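Local coordinates for protein oligogalacturonate lyase (Vibrio parahaemolyticus RIMD 2210633, PDB 3C5M) that is an oligogalacturonate lyase, a manganese-containing seven-bladed beta-propeller enzyme that probably cleaves short pectin-derived oligogalacturonides, at residues A[161-170]-A[182-190]; A[330-338]-A[379-387]. All blocks are in the same frame, centred on the assembly; numbering follows the deposited sequence.

Interaction 1 (A[161-170]-A[182-190])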
loop_
_atom_site.group_PDB
_atom_site.type_symbol
_atom_site.label_atom_id
_atom_site.label_comp_id
_atom_site.label_asym_id
_atom_site.label_seq_id
_atom_site.Cartn_x
_atom_site.Cartn_y
_atom_site.Cartn_z
ATOM N N PHE A 161 -18.494 -15.049 1.591
ATOM C CA PHE A 161 -18.097 -14.483 2.874
ATOM C C PHE A 161 -18.785 -13.148 3.129
ATOM O O PHE A 161 -19.176 -12.843 4.252
ATOM C CB PHE A 161 -16.590 -14.272 2.910
ATOM C CG PHE A 161 -16.097 -13.748 4.213
ATOM C CD1 PHE A 161 -16.112 -14.557 5.349
ATOM C CD2 PHE A 161 -15.624 -12.443 4.319
ATOM C CE1 PHE A 161 -15.657 -14.073 6.585
ATOM C CE2 PHE A 161 -15.167 -11.946 5.546
ATOM C CZ PHE A 161 -15.182 -12.764 6.685
ATOM N N TYR A 162 -18.930 -12.351 2.078
ATOM C CA TYR A 162 -19.564 -11.048 2.201
ATOM C C TYR A 162 -20.979 -11.149 2.732
ATOM O O TYR A 162 -21.395 -10.346 3.567
ATOM C CB TYR A 162 -19.584 -10.344 0.849
ATOM C CG TYR A 162 -20.474 -9.131 0.813
ATOM C CD1 TYR A 162 -21.796 -9.220 0.384
ATOM C CD2 TYR A 162 -19.989 -7.885 1.199
ATOM C CE1 TYR A 162 -22.610 -8.088 0.336
ATOM C CE2 TYR A 162 -20.794 -6.752 1.157
ATOM C CZ TYR A 162 -22.099 -6.858 0.723
ATOM O OH TYR A 162 -22.874 -5.723 0.664
ATOM N N HIS A 163 -21.713 -12.137 2.235
ATOM C CA HIS A 163 -23.091 -12.346 2.642
ATOM C C HIS A 163 -23.212 -12.934 4.044
ATOM O O HIS A 163 -24.240 -12.768 4.704
ATOM C CB HIS A 163 -23.807 -13.256 1.637
ATOM C CG HIS A 163 -24.048 -12.615 0.305
ATOM N ND1 HIS A 163 -24.738 -11.429 0.166
ATOM C CD2 HIS A 163 -23.694 -12.993 -0.946
ATOM C CE1 HIS A 163 -24.797 -11.105 -1.114
ATOM N NE2 HIS A 163 -24.171 -12.036 -1.810
ATOM N N THR A 164 -22.167 -13.609 4.510
ATOM C CA THR A 164 -22.209 -14.205 5.838
ATOM C C THR A 164 -22.183 -13.121 6.915
ATOM O O THR A 164 -22.193 -13.421 8.111
ATOM C CB THR A 164 -21.025 -15.200 6.057
ATOM O OG1 THR A 164 -21.370 -16.134 7.088
ATOM C CG2 THR A 164 -19.762 -14.466 6.476
ATOM N N ASN A 165 -22.167 -11.862 6.475
ATOM C CA ASN A 165 -22.128 -10.716 7.379
ATOM C C ASN A 165 -21.318 -11.015 8.624
ATOM O O ASN A 165 -21.861 -11.106 9.719
ATOM C CB ASN A 165 -23.545 -10.300 7.779
ATOM C CG ASN A 165 -24.232 -9.471 6.710
ATOM O OD1 ASN A 165 -24.523 -9.957 5.619
ATOM N ND2 ASN A 165 -24.483 -8.204 7.020
ATOM N N PRO A 166 -19.998 -11.162 8.471
ATOM C CA PRO A 166 -19.087 -11.459 9.575
ATOM C C PRO A 166 -18.896 -10.242 10.466
ATOM O O PRO A 166 -18.902 -9.111 9.978
ATOM C CB PRO A 166 -17.805 -11.839 8.852
ATOM C CG PRO A 166 -17.817 -10.870 7.708
ATOM C CD PRO A 166 -19.246 -10.955 7.221
ATOM N N THR A 167 -18.735 -10.479 11.763
ATOM C CA THR A 167 -18.535 -9.406 12.720
ATOM C C THR A 167 -17.060 -9.013 12.742
ATOM O O THR A 167 -16.188 -9.815 13.100
ATOM C CB THR A 167 -18.993 -9.838 14.134
ATOM O OG1 THR A 167 -18.424 -8.966 15.119
ATOM C CG2 THR A 167 -18.559 -11.252 14.420
ATOM N N CYS A 168 -16.800 -7.773 12.338
ATOM C CA CYS A 168 -15.452 -7.220 12.276
ATOM C C CYS A 168 -15.357 -5.978 13.139
ATOM O O CYS A 168 -16.340 -5.272 13.338
ATOM C CB CYS A 168 -15.110 -6.829 10.841
ATOM S SG CYS A 168 -15.088 -8.184 9.678
ATOM N N ARG A 169 -14.166 -5.698 13.641
ATOM C CA ARG A 169 -13.980 -4.520 14.461
ATOM C C ARG A 169 -12.752 -3.743 14.010
ATOM O O ARG A 169 -11.737 -4.322 13.632
ATOM C CB ARG A 169 -13.823 -4.909 15.931
ATOM C CG ARG A 169 -12.590 -5.749 16.216
ATOM C CD ARG A 169 -12.472 -6.040 17.696
ATOM N NE ARG A 169 -11.240 -6.748 18.029
ATOM C CZ ARG A 169 -10.842 -7.007 19.271
ATOM N NH1 ARG A 169 -11.577 -6.619 20.308
ATOM N NH2 ARG A 169 -9.698 -7.646 19.480
ATOM N N LEU A 170 -12.872 -2.423 14.054
ATOM C CA LEU A 170 -11.800 -1.517 13.687
ATOM C C LEU A 170 -11.154 -1.085 15.015
ATOM O O LEU A 170 -11.722 -0.272 15.743
ATOM C CB LEU A 170 -12.393 -0.311 12.961
ATOM C CG LEU A 170 -11.462 0.583 12.145
ATOM C CD1 LEU A 170 -12.246 1.738 11.530
ATOM C CD2 LEU A 170 -10.366 1.113 13.032
ATOM N N VAL A 182 -11.442 -0.589 20.859
ATOM C CA VAL A 182 -12.354 -0.769 19.732
ATOM C C VAL A 182 -13.049 0.550 19.403
ATOM O O VAL A 182 -13.880 1.012 20.175
ATOM C CB VAL A 182 -13.431 -1.829 20.047
ATOM C CG1 VAL A 182 -14.350 -1.999 18.856
ATOM C CG2 VAL A 182 -12.776 -3.150 20.388
ATOM N N ILE A 183 -12.722 1.158 18.263
ATOM C CA ILE A 183 -13.352 2.427 17.903
ATOM C C ILE A 183 -14.578 2.261 17.021
ATOM O O ILE A 183 -15.281 3.228 16.749
ATOM C CB ILE A 183 -12.374 3.393 17.187
ATOM C CG1 ILE A 183 -11.945 2.823 15.849
ATOM C CG2 ILE A 183 -11.145 3.640 18.049
ATOM C CD1 ILE A 183 -10.870 3.658 15.181
ATOM N N HIS A 184 -14.832 1.036 16.581
ATOM C CA HIS A 184 -15.982 0.757 15.733
ATOM C C HIS A 184 -16.123 -0.732 15.469
ATOM O O HIS A 184 -15.164 -1.380 15.086
ATOM C CB HIS A 184 -15.859 1.483 14.390
ATOM C CG HIS A 184 -17.006 1.221 13.465
ATOM N ND1 HIS A 184 -18.275 1.704 13.700
ATOM C CD2 HIS A 184 -17.097 0.451 12.356
ATOM C CE1 HIS A 184 -19.099 1.235 12.780
ATOM N NE2 HIS A 184 -18.409 0.471 11.953
ATOM N N GLN A 185 -17.317 -1.276 15.674
ATOM C CA GLN A 185 -17.553 -2.691 15.425
ATOM C C GLN A 185 -18.757 -2.807 14.511
ATOM O O GLN A 185 -19.472 -1.827 14.310
ATOM C CB GLN A 185 -17.810 -3.427 16.736
ATOM C CG GLN A 185 -17.750 -4.929 16.599
ATOM C CD GLN A 185 -17.275 -5.602 17.879
ATOM O OE1 GLN A 185 -16.331 -5.141 18.527
ATOM N NE2 GLN A 185 -17.915 -6.701 18.240
ATOM N N ASP A 186 -18.995 -3.988 13.956
ATOM C CA ASP A 186 -20.129 -4.145 13.048
ATOM C C ASP A 186 -20.212 -5.572 12.511
ATOM O O ASP A 186 -19.203 -6.272 12.408
ATOM C CB ASP A 186 -19.994 -3.152 11.880
ATOM C CG ASP A 186 -21.285 -2.967 11.104
ATOM O OD1 ASP A 186 -21.286 -2.166 10.133
ATOM O OD2 ASP A 186 -22.292 -3.617 11.461
ATOM N N THR A 187 -21.422 -6.002 12.173
ATOM C CA THR A 187 -21.632 -7.343 11.651
ATOM C C THR A 187 -21.499 -7.355 10.138
ATOM O O THR A 187 -22.167 -8.124 9.444
ATOM C CB THR A 187 -23.017 -7.880 12.034
ATOM O OG1 THR A 187 -23.999 -6.853 11.846
ATOM C CG2 THR A 187 -23.023 -8.339 13.476
ATOM N N ALA A 188 -20.622 -6.491 9.638
ATOM C CA ALA A 188 -20.358 -6.374 8.209
ATOM C C ALA A 188 -18.866 -6.558 7.967
ATOM O O ALA A 188 -18.061 -6.351 8.870
ATOM C CB ALA A 188 -20.800 -5.004 7.710
ATOM N N TRP A 189 -18.499 -6.950 6.753
ATOM C CA TRP A 189 -17.091 -7.139 6.412
ATOM C C TRP A 189 -16.403 -5.778 6.215
ATOM O O TRP A 189 -16.617 -5.108 5.208
ATOM C CB TRP A 189 -16.976 -7.974 5.132
ATOM C CG TRP A 189 -15.562 -8.348 4.773
ATOM C CD1 TRP A 189 -14.444 -8.144 5.525
ATOM C CD2 TRP A 189 -15.136 -9.049 3.603
ATOM N NE1 TRP A 189 -13.353 -8.678 4.901
ATOM C CE2 TRP A 189 -13.747 -9.240 3.717
ATOM C CE3 TRP A 189 -15.794 -9.533 2.465
ATOM C CZ2 TRP A 189 -13.001 -9.902 2.738
ATOM C CZ3 TRP A 189 -15.051 -10.189 1.494
ATOM C CH2 TRP A 189 -13.668 -10.367 1.637
ATOM N N LEU A 190 -15.580 -5.382 7.184
ATOM C CA LEU A 190 -14.867 -4.103 7.147
ATOM C C LEU A 190 -13.448 -4.311 6.634
ATOM O O LEU A 190 -12.969 -5.440 6.568
ATOM C CB LEU A 190 -14.791 -3.498 8.552
ATOM C CG LEU A 190 -16.111 -3.422 9.307
ATOM C CD1 LEU A 190 -15.853 -3.028 10.740
ATOM C CD2 LEU A 190 -17.035 -2.450 8.611
HETATM O O HOH W 1 -14.854 -6.256 20.422
#

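Interaction 2 (A[330-338]-A[379-387])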
loop_
_atom_site.group_PDB
_atom_site.type_symbol
_atom_site.label_atom_id
_atom_site.label_comp_id
_atom_site.label_asym_id
_atom_site.label_seq_id
_atom_site.Cartn_x
_atom_site.Cartn_y
_atom_site.Cartn_z
ATOM N N LYS A 330 -3.678 18.200 -15.476
ATOM C CA LYS A 330 -4.656 17.165 -15.787
ATOM C C LYS A 330 -4.187 16.402 -17.017
ATOM O O LYS A 330 -4.848 16.401 -18.047
ATOM C CB LYS A 330 -6.036 17.795 -16.033
ATOM C CG LYS A 330 -6.533 18.649 -14.860
ATOM C CD LYS A 330 -7.922 19.253 -15.089
ATOM C CE LYS A 330 -9.005 18.193 -15.150
ATOM N NZ LYS A 330 -10.363 18.801 -15.165
ATOM N N SER A 331 -3.040 15.743 -16.902
ATOM C CA SER A 331 -2.487 15.000 -18.021
ATOM C C SER A 331 -1.649 13.809 -17.581
ATOM O O SER A 331 -0.755 13.944 -16.756
ATOM C CB SER A 331 -1.618 15.926 -18.857
ATOM O OG SER A 331 -0.580 16.464 -18.061
ATOM N N ALA A 332 -1.937 12.649 -18.157
ATOM C CA ALA A 332 -1.215 11.428 -17.841
ATOM C C ALA A 332 -0.111 11.244 -18.878
ATOM O O ALA A 332 -0.283 11.602 -20.038
ATOM C CB ALA A 332 -2.171 10.238 -17.869
ATOM N N GLN A 333 1.021 10.687 -18.473
ATOM C CA GLN A 333 2.115 10.484 -19.413
ATOM C C GLN A 333 2.873 9.201 -19.089
ATOM O O GLN A 333 3.063 8.867 -17.917
ATOM C CB GLN A 333 3.052 11.687 -19.356
ATOM C CG GLN A 333 4.111 11.725 -20.443
ATOM C CD GLN A 333 4.843 13.068 -20.497
ATOM O OE1 GLN A 333 5.747 13.271 -21.311
ATOM N NE2 GLN A 333 4.450 13.988 -19.624
ATOM N N LYS A 334 3.298 8.474 -20.118
ATOM C CA LYS A 334 4.035 7.235 -19.897
ATOM C C LYS A 334 5.432 7.545 -19.404
ATOM O O LYS A 334 6.174 8.241 -20.082
ATOM C CB LYS A 334 4.136 6.421 -21.184
ATOM C CG LYS A 334 2.820 5.847 -21.684
ATOM C CD LYS A 334 3.079 4.854 -22.816
ATOM C CE LYS A 334 1.796 4.212 -23.339
ATOM N NZ LYS A 334 0.849 5.178 -23.986
ATOM N N LEU A 335 5.792 7.028 -18.229
ATOM C CA LEU A 335 7.122 7.279 -17.653
ATOM C C LEU A 335 8.123 6.334 -18.289
ATOM O O LEU A 335 9.015 6.733 -19.030
ATOM C CB LEU A 335 7.127 7.041 -16.133
ATOM C CG LEU A 335 8.102 7.847 -15.259
ATOM C CD1 LEU A 335 8.305 7.135 -13.926
ATOM C CD2 LEU A 335 9.426 8.028 -15.969
ATOM N N CYS A 336 7.975 5.062 -17.967
ATOM C CA CYS A 336 8.849 4.054 -18.510
ATOM C C CYS A 336 7.982 2.832 -18.579
ATOM O O CYS A 336 6.755 2.928 -18.527
ATOM C CB CYS A 336 10.056 3.806 -17.601
ATOM S SG CYS A 336 9.659 3.017 -16.031
ATOM N N LYS A 337 8.617 1.679 -18.671
ATOM C CA LYS A 337 7.878 0.444 -18.787
ATOM C C LYS A 337 8.245 -0.501 -17.648
ATOM O O LYS A 337 9.415 -0.642 -17.324
ATOM C CB LYS A 337 8.200 -0.157 -20.160
ATOM C CG LYS A 337 7.290 -1.262 -20.617
ATOM C CD LYS A 337 7.348 -1.468 -22.136
ATOM C CE LYS A 337 8.730 -1.901 -22.640
ATOM N NZ LYS A 337 9.673 -0.754 -22.794
ATOM N N HIS A 338 7.243 -1.117 -17.023
ATOM C CA HIS A 338 7.493 -2.060 -15.935
ATOM C C HIS A 338 7.431 -3.495 -16.444
ATOM O O HIS A 338 8.079 -4.378 -15.894
ATOM C CB HIS A 338 6.499 -1.853 -14.765
ATOM C CG HIS A 338 5.069 -2.156 -15.100
ATOM N ND1 HIS A 338 4.614 -3.433 -15.363
ATOM C CD2 HIS A 338 3.987 -1.346 -15.198
ATOM C CE1 HIS A 338 3.314 -3.393 -15.610
ATOM N NE2 HIS A 338 2.909 -2.139 -15.516
ATOM N N ILE A 379 13.928 1.528 -9.698
ATOM C CA ILE A 379 13.598 2.910 -9.412
ATOM C C ILE A 379 13.746 3.624 -10.745
ATOM O O ILE A 379 14.844 3.722 -11.289
ATOM C CB ILE A 379 14.559 3.558 -8.392
ATOM C CG1 ILE A 379 14.218 3.099 -6.980
ATOM C CG2 ILE A 379 14.453 5.072 -8.467
ATOM C CD1 ILE A 379 15.227 3.487 -5.960
ATOM N N ALA A 380 12.634 4.108 -11.282
ATOM C CA ALA A 380 12.663 4.808 -12.553
ATOM C C ALA A 380 12.816 6.306 -12.315
ATOM O O ALA A 380 12.087 6.891 -11.518
ATOM C CB ALA A 380 11.383 4.532 -13.330
ATOM N N ASP A 381 13.767 6.924 -13.009
ATOM C CA ASP A 381 13.988 8.359 -12.893
ATOM C C ASP A 381 12.740 9.071 -13.373
ATOM O O ASP A 381 11.943 8.492 -14.100
ATOM C CB ASP A 381 15.194 8.781 -13.741
ATOM C CG ASP A 381 16.518 8.640 -12.990
ATOM O OD1 ASP A 381 16.733 7.603 -12.304
ATOM O OD2 ASP A 381 17.353 9.568 -13.094
ATOM N N VAL A 382 12.555 10.314 -12.948
ATOM C CA VAL A 382 11.393 11.086 -13.376
ATOM C C VAL A 382 11.827 12.485 -13.759
ATOM O O VAL A 382 11.836 13.394 -12.927
ATOM C CB VAL A 382 10.317 11.198 -12.273
ATOM C CG1 VAL A 382 9.128 11.988 -12.790
ATOM C CG2 VAL A 382 9.883 9.818 -11.834
ATOM N N PRO A 383 12.188 12.679 -15.032
ATOM C CA PRO A 383 12.628 13.977 -15.545
ATOM C C PRO A 383 11.641 15.106 -15.250
ATOM O O PRO A 383 10.469 14.860 -14.972
ATOM C CB PRO A 383 12.801 13.711 -17.039
ATOM C CG PRO A 383 11.837 12.601 -17.299
ATOM C CD PRO A 383 12.054 11.704 -16.123
ATOM N N GLU A 384 12.122 16.342 -15.306
ATOM C CA GLU A 384 11.280 17.489 -15.021
ATOM C C GLU A 384 10.089 17.605 -15.957
ATOM O O GLU A 384 9.042 18.132 -15.579
ATOM C CB GLU A 384 12.110 18.769 -15.047
ATOM C CG GLU A 384 13.188 18.815 -13.950
ATOM C CD GLU A 384 12.625 18.594 -12.541
ATOM O OE1 GLU A 384 11.664 19.308 -12.156
ATOM O OE2 GLU A 384 13.152 17.709 -11.824
ATOM N N SER A 385 10.236 17.107 -17.176
ATOM C CA SER A 385 9.143 17.146 -18.135
ATOM C C SER A 385 8.152 16.028 -17.822
ATOM O O SER A 385 7.159 15.861 -18.525
ATOM C CB SER A 385 9.692 16.943 -19.537
ATOM O OG SER A 385 10.395 15.714 -19.601
ATOM N N TYR A 386 8.440 15.271 -16.762
ATOM C CA TYR A 386 7.632 14.126 -16.320
ATOM C C TYR A 386 7.495 13.107 -17.449
ATOM O O TYR A 386 6.423 12.535 -17.637
ATOM C CB TYR A 386 6.232 14.571 -15.872
ATOM C CG TYR A 386 6.204 15.887 -15.145
ATOM C CD1 TYR A 386 7.043 16.133 -14.056
ATOM C CD2 TYR A 386 5.372 16.910 -15.578
ATOM C CE1 TYR A 386 7.055 17.376 -13.427
ATOM C CE2 TYR A 386 5.374 18.146 -14.962
ATOM C CZ TYR A 386 6.216 18.377 -13.894
ATOM O OH TYR A 386 6.212 19.628 -13.326
ATOM N N LYS A 387 8.578 12.871 -18.191
ATOM C CA LYS A 387 8.536 11.938 -19.317
ATOM C C LYS A 387 8.009 10.560 -18.962
ATOM O O LYS A 387 7.504 10.383 -17.839
ATOM C CB LYS A 387 9.917 11.794 -19.986
ATOM C CG LYS A 387 10.271 12.920 -20.980
ATOM C CD LYS A 387 11.292 12.473 -22.040
ATOM C CE LYS A 387 12.649 12.114 -21.444
ATOM N NZ LYS A 387 13.318 13.302 -20.842
#

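Interaction 1 (A[161-170]-A[182-190])
The Phe-161 ring points its edge at one face of the Trp-189 indole, an edge-to-face (T-shaped) pair with planes 88° apart and the centroids of the phenyl and the six-membered indole ring 4.7 Å apart. Phe-161 CE2 stands over the middle of the indole, and its neighbour CD2 lies 3.5 Å from Trp-189 CE3. Pro-166 CG and the Tyr-162 backbone approach the indole obliquely; Pro-166 CG comes within 4.0 Å of Trp-189 CB. With CG anti to the backbone N (chi1 -174°), the Trp-189 indole reaches the last turn of helix 155-163, and Phe-158 from the preceding turn also meets it, while Tyr-127 adds a second edge-to-face pair.

The fold element is the outer beta hairpin of a propeller blade. Strands 168-174 and 180-186 run antiparallel, with short axes at 157°, and residues 187-189 then lead into strand 190-196, the first of the next sheet. Cys-168 N donates to Asp-186 O at 2.8 Å, and Leu-170 N to His-184 O at 2.7 Å in a nearly straight bond. Farther along, Ile-183 and His-184 both face Leu-170 as a classic beta bulge, in which Ile-183 N reaches Leu-170 O at 3.1 Å; the Leu-170 and Ile-183 side chains pack together beside it.

One face of the hairpin carries Cys-168 and Leu-170. Cys-168 CB meets Leu-190 CG at the start of the next sheet, and its sulfur lies obliquely beside the indole. Arg-169 and Gln-185 project from the other face. The guanidinium of Arg-169 is salt-bridged to Glu-143 through NH2 and is a cation-pi partner of Trp-124, which together probably fix its orientation. Its remaining terminal nitrogen, NH1, donates to a water that in turn donates to Gln-185 OE1 at 2.6 Å.

Interaction 2 (A[330-338]-A[379-387])
Two neighbouring blade sheets meet here at the periphery of the propeller, and Leu-335 on the outermost strand of one places its branched end against residues 380-382 of the other. Its CD1 methyl does the apolar work, lying 3.8 Å from Val-382 CG2, with the two side chains crossing at about a right angle, and 4.1 Å from Ala-380 CB. The second methyl, CD2, lies nearer the backbone, toward Asp-381 O. Val-21 and Val-365 also touch Leu-335, adding to its apolar surroundings. Next along the strand, Cys-336 turns its sulfur to the same alanine, SG lying 3.5 Å from Ala-380 CB, and Val-23 touches both residues.

The geometry separates this contact from strand pairing within a sheet: the short axes of 334-337 and 379-381 stay 7.6 Å apart at their closest and are inclined at 136°. Strand 334-337 is bonded to 321-326, whereas 376-381 lies between 364-369 and 22-25. That last neighbour comes from the start of the chain, so N- and C-terminal strands share a sheet, the ring-closing "Velcro" of beta-propellers.

Beyond the strand, the chain folds through a type I turn from Pro-383 to Tyr-386, closed by Tyr-386 N donating to Pro-383 O. This turn brings the last modelled residue, Lys-387, back over 334-337, where a CA-H...O contact joins Leu-335 CA to Lys-387 O, with an angle of 163° at the hydrogen. Gln-333 reaches the same turn with an extended side chain, its CG opposite the backbone N (chi1 -170°). The amide nitrogen arrives beside the Tyr-386 carbonyl without suitable bond geometry, and makes a weak hydrogen bond from Gln-333 NE2 to Ser-385 O at 3.5 Å.

How the interactions relate
Interaction 1 precedes interaction 2 along the chain, and the two lie on opposite sides of the chain's centre, with contact centres about 40 Å apart and nearest atoms about 25 Å apart. They share no strand or sheet. Interaction 1 joins the outer strands 168-174 and 180-186 of one sheet and continues into the passage toward 190-196; interaction 2 joins the edge strand 334-337 of one sheet to 376-381 of the sheet that also takes in N-terminal strands. One combines hairpin pairing with the passage to the next blade, the other packs two blades together near ring closure. Both are remote from the manganese ligands His-287, Gln-350, His-353 and His-355.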